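Local atomic coordinates of AgaA (Rhizobium radiobacter, PDB entry 6HLX), a protein that binds the opine agropinic acid as the periplasmic substrate-binding protein of an ABC transporter that imports it into the bacterium. Residues R34-Y39 against D129-P134; P57-F62 against P123-I128; V82-E87 against V139-L144; Y392-D397 against L416-R421. All blocks are in the same frame, centred on the assembly; numbering follows the deposited sequence.

How the interactions relate
From the N terminus, the chain runs through 34-39 into an antiparallel sheet, and interaction 1 closes the longest loop when 129-134 comes back against strand 37-39, at the edge of that sheet. Interaction 2 is nested inside it: 57-62 leads into strand 61-66 and meets 123-128, which enters helix 127-131. The two contacts share this helix and touch through V37 and I128. Interaction 3 crosses both, because helix 79-90 starts within their loops and its partner 139-144 lies beyond them. It packs against interaction 1 through leucine and valine side chains. Interaction 4 follows in series, joining helices 388-393 and 411-422. R421 links it to 123-125 of interaction 2.

Interaction 1 (R34-Y39 against D129-P134); sequences RGLVNY and DYLALP
The backbones of N38 and A132 come close, 4.2 Å between their CA atoms, where edge strand 37-39 passes the turn that follows helix 127-131. A132 CA also lies 3.3 Å from V37 O, and its C-H points nearly straight at that oxygen. This is a CA-H...O contact.

Y39 carries the direct polar link. Its OH donates to D129 OD1 at 2.6 Å, on the anti lone pair of the carboxylate. The side chains cross at about a right angle, with ring and carboxylate planes 37° apart. Y39 CE2 lies 3.9 Å from A132 CB, which approaches the ring obliquely. Y39 OH is also hydrogen-bonded to the backbone N of T384.

V37 CG2 packs on A132 CB and on L131 CB. It sits between the backbone N and the carbonyl carbon of V37, and this rotamer (chi1 -69°) turns it to the helix end. L36 CD1 meets L131 CD1 farther along.

N38 works through its amide. OD1 accepts from G35 N at 2.9 Å, with an almost straight N-H (173°). This fixes the amide and sends ND2 to the waters. One water accepts from N38 ND2 and Y39 N and donates to A132 O, 2.7 Å away. Another joins L36 N to L131 O.

V37 O and L131 O are both acceptors and do not pair. Water thus satisfies carbonyls that the helix end leaves in a buried place. The tyrosine-carboxylate bond is a direct polar link, and waters carry much of the rest.

Interaction 2 (P57-F62 against P123-I128); sequences PDAKEF and PSVAMI
A59 and S124 are joined by the one hydrogen bond between the segments. S124 N donates to A59 O at 3.0 Å, with an N-H...O angle of 170°. The donor is tilted 27° from the carbonyl plane. P123 CA brings a CA-H...O contact to the same oxygen, so A59 O is met by two neighbouring residues.

Within the segments, polar bonds shape the two turns. S124 OG accepts from A126 N at 3.2 Å. S124 CB holds OG anti to the backbone N (chi1 -179°), which carries it over to the turn that leads into helix 127-131. D58 OD1 receives a weak bond from K60 N, but its stronger partner is S56 OG.

The remaining contacts are packing contacts. Two are made by carbonyl oxygens: D58 O lies against P123 CB, and S124 O lies in the F62 ring plane beside F62 CZ, 3.6 Å away.

The others are apolar. The P123 ring runs side by side with K60, CG to CG at 3.7 Å. A59 CB faces V125 CG1. F62 fills the other end. M127 CG stands 4.2 Å above one ring face, shifted toward the rim, while M127 CB touches F62 CZ at 3.7 Å. I128 CD1 approaches the ring edge at F62 CD2. The M127 chain bends at chi2 and chi3 and turns its sulfur away from the ring. V55 and L120 also touch F62.

This is helix-on-sheet packing in the five-stranded antiparallel sheet of the solute-binding fold. The loop leading into strand 61-66 meets a serine-capped turn, and the first helical turn packs on F62 of that strand.

Interaction 3 (V82-E87 against V139-L144); sequences VKASLE and VPAAWL. With EDO (1,2-ethanediol), chain B.
S85 and V139 are joined by a nearly straight hydrogen bond. From S85 CB, which lies 4.0 Å from V139 N, the side chain needs just one more atom. S85 OG sits anti to the carbonyl carbon, beside its own backbone N (chi1 -66°). There it accepts from V139 N at 2.9 Å, with an N-H...O angle of 167°. V139 CG2 touches the same OG at 3.7 Å. S85 OG is also hydrogen-bonded to D81 O, one turn back in its helix.

The contact packs helix 79-90 beside the start of helix 141-146 in the solute-binding fold. Through V82, K83 and L86, helix 79-90 also touches strands 105-110 and 115-120, so it joins helix 141-146 to that antiparallel sheet. P140 is the N-cap residue of the second helix. D81 OD1 accepts from A141 N, so the first helix also binds a backbone N-H at the start of the second.

Small side chains let the helices come close. A84 CB and A141 CB are 3.6 Å apart, and their CA atoms 5.4 Å. L144 points toward helix 79-90 and sets CD1 against the A84 backbone, 3.8 Å from A84 O. The same methyl lies 4.1 Å from A84 CB.

E87 takes no part in the helix contact. Its extended side chain ends at a 1,2-ethanediol, probably from the crystallisation liquor, whose O1 donates to E87 OE1 at 2.8 Å.

Interaction 4 (Y392-D397 against L416-R421); sequences YYYGGD and LLDKGR
Y394 reaches across to helix 411-422 and is the main side chain of this contact. Its ring leaves CB with CG anti to the backbone N (chi1 -157°), which carries the hydroxyl over to D418. Y394 OH donates to D418 OD2 at 2.8 Å, on the syn lone pair. OD2 lies in the ring plane at its edge.

D418 is held by R421 one turn later. R421 NH1 donates to D418 OD1 at 2.8 Å, and R421 NH2 to the same oxygen at 3.2 Å. This is an end-on grip by two nitrogens, on the anti side of OD1. The first torsion of R421 is off a staggered position (chi1 -136°). The bend at chi3 then lays the guanidinium over L417 O and turns NH1 and NH2 to D418. The guanidinium plane is nearly perpendicular to the tyrosine ring (81°), with R421 NH2 3.7 Å from Y394 CD1. R421 has further partners in D387, which pairs with NE, and in S390.

L417 supplies the apolar part. L417 CD1 approaches the ring edge, 4.1 Å from Y394 CD1, and also touches Y393 CB at 3.9 Å. Y393 turns its ring elsewhere, to F436 edge-to-face, and its hydroxyl to Y448.

Y394 is the first residue beyond helix 388-393. The contact is a helix-end packing in which a tyrosine leaving one helix binds an i to i+3 aspartate-arginine salt bridge on the next.

Interaction 1 (R34-Y39 against D129-P134)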
loop_
_atom_site.group_PDB
_atom_site.type_symbol
_atom_site.label_atom_id
_atom_site.label_comp_id
_atom_site.label_asym_id
_atom_site.label_seq_id
_atom_site.Cartn_x
_atom_site.Cartn_y
_atom_site.Cartn_z
ATOM N N ARG A 34 0.928 -14.697 7.730
ATOM C CA ARG A 34 -0.419 -14.403 8.191
ATOM C C ARG A 34 -0.330 -13.553 9.451
ATOM O O ARG A 34 0.617 -13.701 10.228
ATOM C CB ARG A 34 -1.183 -15.717 8.499
ATOM C CG ARG A 34 -1.705 -16.462 7.253
ATOM C CD ARG A 34 -2.768 -15.640 6.534
ATOM N NE ARG A 34 -3.270 -16.241 5.292
ATOM C CZ ARG A 34 -2.736 -16.062 4.085
ATOM N NH1 ARG A 34 -1.616 -15.353 3.940
ATOM N NH2 ARG A 34 -3.302 -16.608 3.019
ATOM N N GLY A 35 -1.338 -12.702 9.654
ATOM C CA GLY A 35 -1.472 -11.918 10.882
ATOM C C GLY A 35 -2.555 -12.498 11.766
ATOM O O GLY A 35 -3.074 -13.590 11.490
ATOM N N LEU A 36 -2.938 -11.759 12.825
ATOM C CA LEU A 36 -4.043 -12.176 13.693
ATOM C C LEU A 36 -5.308 -12.240 12.833
ATOM O O LEU A 36 -6.105 -13.169 12.940
ATOM C CB LEU A 36 -4.231 -11.156 14.821
ATOM C CG LEU A 36 -3.120 -11.164 15.866
ATOM C CD1 LEU A 36 -3.162 -9.891 16.733
ATOM C CD2 LEU A 36 -3.148 -12.461 16.685
ATOM N N VAL A 37 -5.429 -11.258 11.932
ATOM C CA VAL A 37 -6.514 -11.124 10.957
ATOM C C VAL A 37 -5.899 -10.698 9.621
ATOM O O VAL A 37 -4.797 -10.144 9.598
ATOM C CB VAL A 37 -7.568 -10.082 11.409
ATOM C CG1 VAL A 37 -8.372 -10.569 12.614
ATOM C CG2 VAL A 37 -6.929 -8.713 11.689
ATOM N N ASN A 38 -6.606 -10.957 8.530
ATOM C CA ASN A 38 -6.203 -10.462 7.204
ATOM C C ASN A 38 -7.478 -10.245 6.438
ATOM O O ASN A 38 -8.492 -10.866 6.771
ATOM C CB ASN A 38 -5.311 -11.449 6.478
ATOM C CG ASN A 38 -3.909 -11.490 7.043
ATOM O OD1 ASN A 38 -3.529 -12.441 7.733
ATOM N ND2 ASN A 38 -3.111 -10.444 6.786
ATOM N N TYR A 39 -7.450 -9.386 5.397
ATOM C CA TYR A 39 -8.658 -9.210 4.600
ATOM C C TYR A 39 -8.919 -10.444 3.736
ATOM O O TYR A 39 -7.982 -11.008 3.163
ATOM C CB TYR A 39 -8.478 -7.993 3.687
ATOM C CG TYR A 39 -8.584 -6.675 4.427
ATOM C CD1 TYR A 39 -9.814 -6.207 4.888
ATOM C CD2 TYR A 39 -7.461 -5.884 4.645
ATOM C CE1 TYR A 39 -9.922 -4.966 5.519
ATOM C CE2 TYR A 39 -7.556 -4.649 5.290
ATOM C CZ TYR A 39 -8.789 -4.190 5.715
ATOM O OH TYR A 39 -8.861 -2.963 6.334
ATOM N N ASP A 129 -8.274 -3.335 11.568
ATOM C CA ASP A 129 -7.851 -3.162 10.160
ATOM C C ASP A 129 -6.326 -3.020 10.046
ATOM O O ASP A 129 -5.718 -3.645 9.161
ATOM C CB ASP A 129 -8.549 -1.956 9.528
ATOM C CG ASP A 129 -10.048 -2.163 9.394
ATOM O OD1 ASP A 129 -10.475 -2.712 8.374
ATOM O OD2 ASP A 129 -10.786 -1.771 10.313
ATOM N N TYR A 130 -5.692 -2.253 10.950
ATOM C CA TYR A 130 -4.226 -2.109 10.909
ATOM C C TYR A 130 -3.510 -3.422 11.249
ATOM O O TYR A 130 -2.418 -3.672 10.729
ATOM C CB TYR A 130 -3.723 -0.925 11.746
ATOM C CG TYR A 130 -3.966 0.406 11.051
ATOM C CD1 TYR A 130 -3.328 0.716 9.849
ATOM C CD2 TYR A 130 -4.794 1.374 11.619
ATOM C CE1 TYR A 130 -3.526 1.944 9.215
ATOM C CE2 TYR A 130 -4.987 2.613 10.998
ATOM C CZ TYR A 130 -4.363 2.885 9.790
ATOM O OH TYR A 130 -4.544 4.091 9.149
ATOM N N LEU A 131 -4.174 -4.312 12.019
ATOM C CA LEU A 131 -3.596 -5.625 12.307
ATOM C C LEU A 131 -3.675 -6.563 11.094
ATOM O O LEU A 131 -3.019 -7.620 11.067
ATOM C CB LEU A 131 -4.238 -6.247 13.568
ATOM C CG LEU A 131 -3.866 -5.515 14.860
ATOM C CD1 LEU A 131 -4.776 -5.939 15.995
ATOM C CD2 LEU A 131 -2.340 -5.752 15.238
ATOM N N ALA A 132 -4.457 -6.151 10.067
ATOM C CA ALA A 132 -4.566 -6.910 8.817
ATOM C C ALA A 132 -3.496 -6.446 7.818
ATOM O O ALA A 132 -3.422 -6.999 6.731
ATOM C CB ALA A 132 -5.959 -6.745 8.209
ATOM N N LEU A 133 -2.686 -5.420 8.139
ATOM C CA LEU A 133 -1.664 -4.992 7.166
ATOM C C LEU A 133 -0.731 -6.150 6.820
ATOM O O LEU A 133 -0.358 -6.904 7.722
ATOM C CB LEU A 133 -0.785 -3.854 7.736
ATOM C CG LEU A 133 -1.417 -2.472 7.831
ATOM C CD1 LEU A 133 -0.605 -1.621 8.771
ATOM C CD2 LEU A 133 -1.498 -1.784 6.445
ATOM N N PRO A 134 -0.177 -6.203 5.586
ATOM C CA PRO A 134 0.836 -7.244 5.286
ATOM C C PRO A 134 2.054 -7.074 6.222
ATOM O O PRO A 134 2.796 -8.032 6.472
ATOM C CB PRO A 134 1.240 -6.912 3.839
ATOM C CG PRO A 134 -0.053 -6.251 3.241
ATOM C CD PRO A 134 -0.496 -5.375 4.395
HETATM O O HOH W 1 -1.745 -9.141 13.024
HETATM O O HOH W 2 -1.490 -9.152 9.050
HETATM O O HOH W 3 -4.816 -8.421 4.941
#

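Interaction 2 (P57-F62 against P123-I128)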
loop_
_atom_site.group_PDB
_atom_site.type_symbol
_atom_site.label_atom_id
_atom_site.label_comp_id
_atom_site.label_asym_id
_atom_site.label_seq_id
_atom_site.Cartn_x
_atom_site.Cartn_y
_atom_site.Cartn_z
ATOM N N PRO A 57 -16.425 -2.064 24.028
ATOM C CA PRO A 57 -17.374 -1.115 23.400
ATOM C C PRO A 57 -16.831 0.308 23.164
ATOM O O PRO A 57 -17.458 1.071 22.448
ATOM C CB PRO A 57 -18.580 -1.136 24.347
ATOM C CG PRO A 57 -18.002 -1.549 25.668
ATOM C CD PRO A 57 -16.918 -2.535 25.338
ATOM N N ASP A 58 -15.672 0.648 23.739
ATOM C CA ASP A 58 -15.009 1.945 23.526
ATOM C C ASP A 58 -13.770 1.765 22.598
ATOM O O ASP A 58 -13.015 2.718 22.404
ATOM C CB ASP A 58 -14.597 2.562 24.865
ATOM C CG ASP A 58 -13.631 1.736 25.709
ATOM O OD1 ASP A 58 -13.300 0.606 25.305
ATOM O OD2 ASP A 58 -13.213 2.219 26.768
ATOM N N ALA A 59 -13.537 0.533 22.074
ATOM C CA ALA A 59 -12.443 0.218 21.152
ATOM C C ALA A 59 -11.051 0.535 21.730
ATOM O O ALA A 59 -10.154 1.003 21.020
ATOM C CB ALA A 59 -12.666 0.912 19.805
ATOM N N LYS A 60 -10.868 0.245 23.027
ATOM C CA LYS A 60 -9.589 0.428 23.717
ATOM C C LYS A 60 -8.947 -0.889 24.165
ATOM O O LYS A 60 -7.747 -0.903 24.454
ATOM C CB LYS A 60 -9.776 1.303 24.949
ATOM C CG LYS A 60 -9.674 2.772 24.669
ATOM C CD LYS A 60 -9.900 3.588 25.939
ATOM C CE LYS A 60 -8.631 3.789 26.727
ATOM N NZ LYS A 60 -8.851 4.811 27.783
ATOM N N GLU A 61 -9.746 -1.966 24.303
ATOM C CA GLU A 61 -9.252 -3.276 24.775
ATOM C C GLU A 61 -9.607 -4.343 23.756
ATOM O O GLU A 61 -10.754 -4.394 23.284
ATOM C CB GLU A 61 -9.838 -3.628 26.155
ATOM C CG GLU A 61 -9.366 -2.685 27.253
ATOM C CD GLU A 61 -10.049 -2.884 28.590
ATOM O OE1 GLU A 61 -9.621 -3.791 29.336
ATOM O OE2 GLU A 61 -11.009 -2.141 28.895
ATOM N N PHE A 62 -8.627 -5.194 23.415
ATOM C CA PHE A 62 -8.784 -6.207 22.367
ATOM C C PHE A 62 -8.286 -7.544 22.885
ATOM O O PHE A 62 -7.175 -7.611 23.419
ATOM C CB PHE A 62 -7.954 -5.788 21.127
ATOM C CG PHE A 62 -8.382 -4.475 20.489
ATOM C CD1 PHE A 62 -8.080 -3.251 21.092
ATOM C CD2 PHE A 62 -9.077 -4.463 19.284
ATOM C CE1 PHE A 62 -8.549 -2.050 20.550
ATOM C CE2 PHE A 62 -9.530 -3.258 18.732
ATOM C CZ PHE A 62 -9.235 -2.057 19.351
ATOM N N PRO A 123 -8.565 5.329 22.036
ATOM C CA PRO A 123 -9.391 4.368 21.277
ATOM C C PRO A 123 -9.126 4.360 19.789
ATOM O O PRO A 123 -8.725 5.381 19.216
ATOM C CB PRO A 123 -10.822 4.830 21.536
ATOM C CG PRO A 123 -10.755 5.732 22.725
ATOM C CD PRO A 123 -9.401 6.361 22.691
ATOM N N SER A 124 -9.341 3.193 19.162
ATOM C CA SER A 124 -9.210 3.077 17.715
ATOM C C SER A 124 -10.142 2.012 17.168
ATOM O O SER A 124 -9.888 0.800 17.323
ATOM C CB SER A 124 -7.780 2.795 17.280
ATOM O OG SER A 124 -7.769 2.716 15.862
ATOM N N VAL A 125 -11.171 2.464 16.441
ATOM C CA VAL A 125 -12.094 1.549 15.751
ATOM C C VAL A 125 -11.389 0.953 14.481
ATOM O O VAL A 125 -11.985 0.119 13.799
ATOM C CB VAL A 125 -13.413 2.272 15.357
ATOM C CG1 VAL A 125 -14.169 2.743 16.604
ATOM C CG2 VAL A 125 -13.139 3.438 14.395
ATOM N N ALA A 126 -10.160 1.419 14.154
ATOM C CA ALA A 126 -9.409 0.950 12.974
ATOM C C ALA A 126 -8.275 -0.025 13.328
ATOM O O ALA A 126 -7.578 -0.494 12.431
ATOM C CB ALA A 126 -8.840 2.140 12.225
ATOM N N MET A 127 -8.048 -0.283 14.629
ATOM C CA MET A 127 -6.958 -1.156 15.067
ATOM C C MET A 127 -7.038 -2.539 14.427
ATOM O O MET A 127 -6.001 -3.067 14.009
ATOM C CB MET A 127 -6.914 -1.253 16.602
ATOM C CG MET A 127 -5.715 -2.050 17.151
ATOM S SD MET A 127 -4.108 -1.477 16.518
ATOM C CE MET A 127 -4.035 0.173 17.177
ATOM N N ILE A 128 -8.247 -3.148 14.365
ATOM C CA ILE A 128 -8.351 -4.484 13.740
ATOM C C ILE A 128 -7.890 -4.423 12.266
ATOM O O ILE A 128 -7.132 -5.290 11.799
ATOM C CB ILE A 128 -9.789 -5.070 13.884
ATOM C CG1 ILE A 128 -10.120 -5.384 15.364
ATOM C CG2 ILE A 128 -9.989 -6.316 13.020
ATOM C CD1 ILE A 128 -9.311 -6.549 16.000
#

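Interaction 3 (V82-E87 against V139-L144)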
loop_
_atom_site.group_PDB
_atom_site.type_symbol
_atom_site.label_atom_id
_atom_site.label_comp_id
_atom_site.label_asym_id
_atom_site.label_seq_id
_atom_site.Cartn_x
_atom_site.Cartn_y
_atom_site.Cartn_z
ATOM N N VAL A 82 3.183 -13.443 18.973
ATOM C CA VAL A 82 2.393 -12.260 18.634
ATOM C C VAL A 82 2.982 -11.042 19.351
ATOM O O VAL A 82 3.220 -10.014 18.714
ATOM C CB VAL A 82 0.900 -12.446 18.975
ATOM C CG1 VAL A 82 0.109 -11.149 18.717
ATOM C CG2 VAL A 82 0.311 -13.625 18.195
ATOM N N LYS A 83 3.290 -11.176 20.659
ATOM C CA LYS A 83 3.838 -10.044 21.410
ATOM C C LYS A 83 5.192 -9.575 20.838
ATOM O O LYS A 83 5.379 -8.373 20.623
ATOM C CB LYS A 83 3.963 -10.402 22.902
ATOM C CG LYS A 83 4.485 -9.263 23.772
ATOM C CD LYS A 83 4.235 -9.519 25.257
ATOM C CE LYS A 83 4.785 -8.384 26.097
ATOM N NZ LYS A 83 4.454 -8.573 27.530
ATOM N N ALA A 84 6.116 -10.514 20.551
ATOM C CA ALA A 84 7.431 -10.160 19.983
ATOM C C ALA A 84 7.280 -9.470 18.613
ATOM O O ALA A 84 7.991 -8.492 18.328
ATOM C CB ALA A 84 8.300 -11.413 19.851
ATOM N N SER A 85 6.330 -9.958 17.782
ATOM C CA SER A 85 6.086 -9.413 16.444
ATOM C C SER A 85 5.565 -7.979 16.557
ATOM O O SER A 85 6.063 -7.095 15.851
ATOM C CB SER A 85 5.123 -10.298 15.667
ATOM O OG SER A 85 5.756 -11.554 15.430
ATOM N N LEU A 86 4.596 -7.746 17.470
ATOM C CA LEU A 86 4.045 -6.408 17.700
ATOM C C LEU A 86 5.076 -5.470 18.292
ATOM O O LEU A 86 5.160 -4.319 17.869
ATOM C CB LEU A 86 2.779 -6.469 18.572
ATOM C CG LEU A 86 1.567 -7.173 17.937
ATOM C CD1 LEU A 86 0.414 -7.274 18.934
ATOM C CD2 LEU A 86 1.107 -6.479 16.641
ATOM N N GLU A 87 5.894 -5.957 19.242
ATOM C CA GLU A 87 6.950 -5.126 19.842
ATOM C C GLU A 87 7.962 -4.620 18.815
ATOM O O GLU A 87 8.444 -3.484 18.943
ATOM C CB GLU A 87 7.618 -5.843 20.997
ATOM C CG GLU A 87 6.764 -5.722 22.245
ATOM C CD GLU A 87 7.274 -6.476 23.454
ATOM O OE1 GLU A 87 6.773 -6.197 24.566
ATOM O OE2 GLU A 87 8.162 -7.347 23.297
ATOM N N VAL A 139 5.540 -13.479 13.251
ATOM C CA VAL A 139 6.694 -14.363 13.060
ATOM C C VAL A 139 7.086 -14.945 14.435
ATOM O O VAL A 139 6.611 -14.444 15.464
ATOM C CB VAL A 139 7.881 -13.672 12.321
ATOM C CG1 VAL A 139 7.456 -13.212 10.929
ATOM C CG2 VAL A 139 8.445 -12.519 13.133
ATOM N N PRO A 140 7.927 -16.004 14.490
ATOM C CA PRO A 140 8.257 -16.589 15.793
ATOM C C PRO A 140 9.187 -15.708 16.617
ATOM O O PRO A 140 10.162 -15.165 16.089
ATOM C CB PRO A 140 8.924 -17.934 15.428
ATOM C CG PRO A 140 8.637 -18.148 13.966
ATOM C CD PRO A 140 8.546 -16.768 13.386
ATOM N N ALA A 141 8.906 -15.611 17.935
ATOM C CA ALA A 141 9.750 -14.867 18.873
ATOM C C ALA A 141 11.196 -15.424 18.884
ATOM O O ALA A 141 12.154 -14.644 18.877
ATOM C CB ALA A 141 9.158 -14.934 20.275
ATOM N N ALA A 142 11.348 -16.765 18.878
ATOM C CA ALA A 142 12.673 -17.422 18.907
ATOM C C ALA A 142 13.417 -17.155 17.595
ATOM O O ALA A 142 14.650 -17.045 17.593
ATOM C CB ALA A 142 12.513 -18.921 19.115
ATOM N N TRP A 143 12.660 -17.044 16.470
ATOM C CA TRP A 143 13.266 -16.760 15.166
ATOM C C TRP A 143 13.796 -15.327 15.172
ATOM O O TRP A 143 14.911 -15.108 14.699
ATOM C CB TRP A 143 12.261 -16.971 14.018
ATOM C CG TRP A 143 12.859 -16.778 12.653
ATOM C CD1 TRP A 143 13.427 -17.731 11.857
ATOM C CD2 TRP A 143 12.951 -15.544 11.936
ATOM N NE1 TRP A 143 13.824 -17.169 10.658
ATOM C CE2 TRP A 143 13.548 -15.826 10.686
ATOM C CE3 TRP A 143 12.542 -14.222 12.209
ATOM C CZ2 TRP A 143 13.832 -14.822 9.751
ATOM C CZ3 TRP A 143 12.831 -13.225 11.284
ATOM C CH2 TRP A 143 13.463 -13.532 10.066
ATOM N N LEU A 144 13.004 -14.354 15.701
ATOM C CA LEU A 144 13.419 -12.948 15.784
ATOM C C LEU A 144 14.673 -12.787 16.642
ATOM O O LEU A 144 15.558 -12.027 16.264
ATOM C CB LEU A 144 12.310 -12.063 16.378
ATOM C CG LEU A 144 11.187 -11.635 15.442
ATOM C CD1 LEU A 144 10.064 -10.945 16.223
ATOM C CD2 LEU A 144 11.696 -10.720 14.328
HETATM C C1 EDO B . 4.549 -2.977 24.922
HETATM O O1 EDO B . 4.784 -4.317 25.340
HETATM C C2 EDO B . 5.778 -2.456 24.131
HETATM O O2 EDO B . 5.531 -1.133 23.670
#

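Interaction 4 (Y392-D397 against L416-R421)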
loop_
_atom_site.group_PDB
_atom_site.type_symbol
_atom_site.label_atom_id
_atom_site.label_comp_id
_atom_site.label_asym_id
_atom_site.label_seq_id
_atom_site.Cartn_x
_atom_site.Cartn_y
_atom_site.Cartn_z
ATOM N N TYR A 392 -1.943 9.058 5.966
ATOM C CA TYR A 392 -1.589 10.136 5.040
ATOM C C TYR A 392 -1.423 11.504 5.704
ATOM O O TYR A 392 -0.570 12.282 5.282
ATOM C CB TYR A 392 -2.690 10.247 3.946
ATOM C CG TYR A 392 -2.544 9.174 2.894
ATOM C CD1 TYR A 392 -2.934 7.855 3.149
ATOM C CD2 TYR A 392 -2.000 9.467 1.651
ATOM C CE1 TYR A 392 -2.721 6.847 2.209
ATOM C CE2 TYR A 392 -1.801 8.468 0.695
ATOM C CZ TYR A 392 -2.172 7.162 0.978
ATOM O OH TYR A 392 -1.903 6.182 0.056
ATOM N N TYR A 393 -2.288 11.833 6.686
ATOM C CA TYR A 393 -2.404 13.197 7.233
ATOM C C TYR A 393 -1.931 13.460 8.648
ATOM O O TYR A 393 -1.674 14.621 8.980
ATOM C CB TYR A 393 -3.884 13.632 7.154
ATOM C CG TYR A 393 -4.334 13.927 5.738
ATOM C CD1 TYR A 393 -4.789 12.908 4.904
ATOM C CD2 TYR A 393 -4.305 15.227 5.230
ATOM C CE1 TYR A 393 -5.173 13.163 3.588
ATOM C CE2 TYR A 393 -4.711 15.500 3.924
ATOM C CZ TYR A 393 -5.127 14.460 3.101
ATOM O OH TYR A 393 -5.522 14.714 1.809
ATOM N N TYR A 394 -1.923 12.439 9.519
ATOM C CA TYR A 394 -1.604 12.667 10.931
ATOM C C TYR A 394 -0.150 13.109 11.131
ATOM O O TYR A 394 0.717 12.764 10.334
ATOM C CB TYR A 394 -1.839 11.371 11.723
ATOM C CG TYR A 394 -2.071 11.612 13.200
ATOM C CD1 TYR A 394 -3.303 12.057 13.667
ATOM C CD2 TYR A 394 -1.046 11.440 14.124
ATOM C CE1 TYR A 394 -3.518 12.302 15.021
ATOM C CE2 TYR A 394 -1.249 11.688 15.484
ATOM C CZ TYR A 394 -2.503 12.080 15.931
ATOM O OH TYR A 394 -2.734 12.313 17.268
ATOM N N GLY A 395 0.100 13.819 12.220
ATOM C CA GLY A 395 1.452 14.141 12.644
ATOM C C GLY A 395 1.983 12.939 13.413
ATOM O O GLY A 395 2.243 11.881 12.823
ATOM N N GLY A 396 2.057 13.060 14.742
ATOM C CA GLY A 396 2.523 11.955 15.579
ATOM C C GLY A 396 4.034 11.850 15.690
ATOM O O GLY A 396 4.762 12.777 15.308
ATOM N N ASP A 397 4.523 10.717 16.222
ATOM C CA ASP A 397 5.969 10.541 16.440
ATOM C C ASP A 397 6.749 10.261 15.173
ATOM O O ASP A 397 7.901 10.677 15.062
ATOM C CB ASP A 397 6.251 9.434 17.466
ATOM C CG ASP A 397 7.682 9.476 17.983
ATOM O OD1 ASP A 397 7.977 10.345 18.842
ATOM O OD2 ASP A 397 8.512 8.652 17.516
ATOM N N LEU A 416 -9.204 16.105 14.765
ATOM C CA LEU A 416 -10.326 15.533 14.021
ATOM C C LEU A 416 -10.079 14.052 13.742
ATOM O O LEU A 416 -10.984 13.236 13.939
ATOM C CB LEU A 416 -10.577 16.285 12.704
ATOM C CG LEU A 416 -11.245 17.662 12.851
ATOM C CD1 LEU A 416 -11.089 18.468 11.571
ATOM C CD2 LEU A 416 -12.732 17.536 13.265
ATOM N N LEU A 417 -8.858 13.690 13.306
ATOM C CA LEU A 417 -8.603 12.251 13.062
ATOM C C LEU A 417 -8.674 11.437 14.355
ATOM O O LEU A 417 -9.189 10.319 14.349
ATOM C CB LEU A 417 -7.251 12.051 12.364
ATOM C CG LEU A 417 -7.167 12.640 10.935
ATOM C CD1 LEU A 417 -5.723 12.716 10.460
ATOM C CD2 LEU A 417 -8.066 11.870 9.929
ATOM N N ASP A 418 -8.174 11.992 15.462
ATOM C CA ASP A 418 -8.249 11.312 16.761
ATOM C C ASP A 418 -9.715 11.102 17.159
ATOM O O ASP A 418 -10.087 10.000 17.577
ATOM C CB ASP A 418 -7.483 12.099 17.841
ATOM C CG ASP A 418 -5.966 11.971 17.716
ATOM O OD1 ASP A 418 -5.501 11.013 17.070
ATOM O OD2 ASP A 418 -5.251 12.817 18.287
ATOM N N LYS A 419 -10.556 12.136 16.975
ATOM C CA LYS A 419 -11.984 12.026 17.302
ATOM C C LYS A 419 -12.669 11.005 16.390
ATOM O O LYS A 419 -13.478 10.202 16.866
ATOM C CB LYS A 419 -12.683 13.399 17.204
ATOM C CG LYS A 419 -14.062 13.401 17.856
ATOM C CD LYS A 419 -14.743 14.765 17.768
ATOM C CE LYS A 419 -16.135 14.734 18.378
ATOM N NZ LYS A 419 -16.851 16.040 18.201
ATOM N N GLY A 420 -12.306 11.012 15.099
ATOM C CA GLY A 420 -12.880 10.094 14.120
ATOM C C GLY A 420 -12.627 8.640 14.464
ATOM O O GLY A 420 -13.514 7.801 14.313
ATOM N N ARG A 421 -11.392 8.330 14.934
ATOM C CA ARG A 421 -10.947 6.976 15.296
ATOM C C ARG A 421 -11.544 6.488 16.614
ATOM O O ARG A 421 -11.574 5.290 16.858
ATOM C CB ARG A 421 -9.422 7.007 15.488
ATOM C CG ARG A 421 -8.685 5.850 14.868
ATOM C CD ARG A 421 -7.188 6.020 15.151
ATOM N NE ARG A 421 -6.627 7.205 14.487
ATOM C CZ ARG A 421 -6.158 8.277 15.119
ATOM N NH1 ARG A 421 -6.162 8.329 16.448
ATOM N NH2 ARG A 421 -5.642 9.287 14.430
#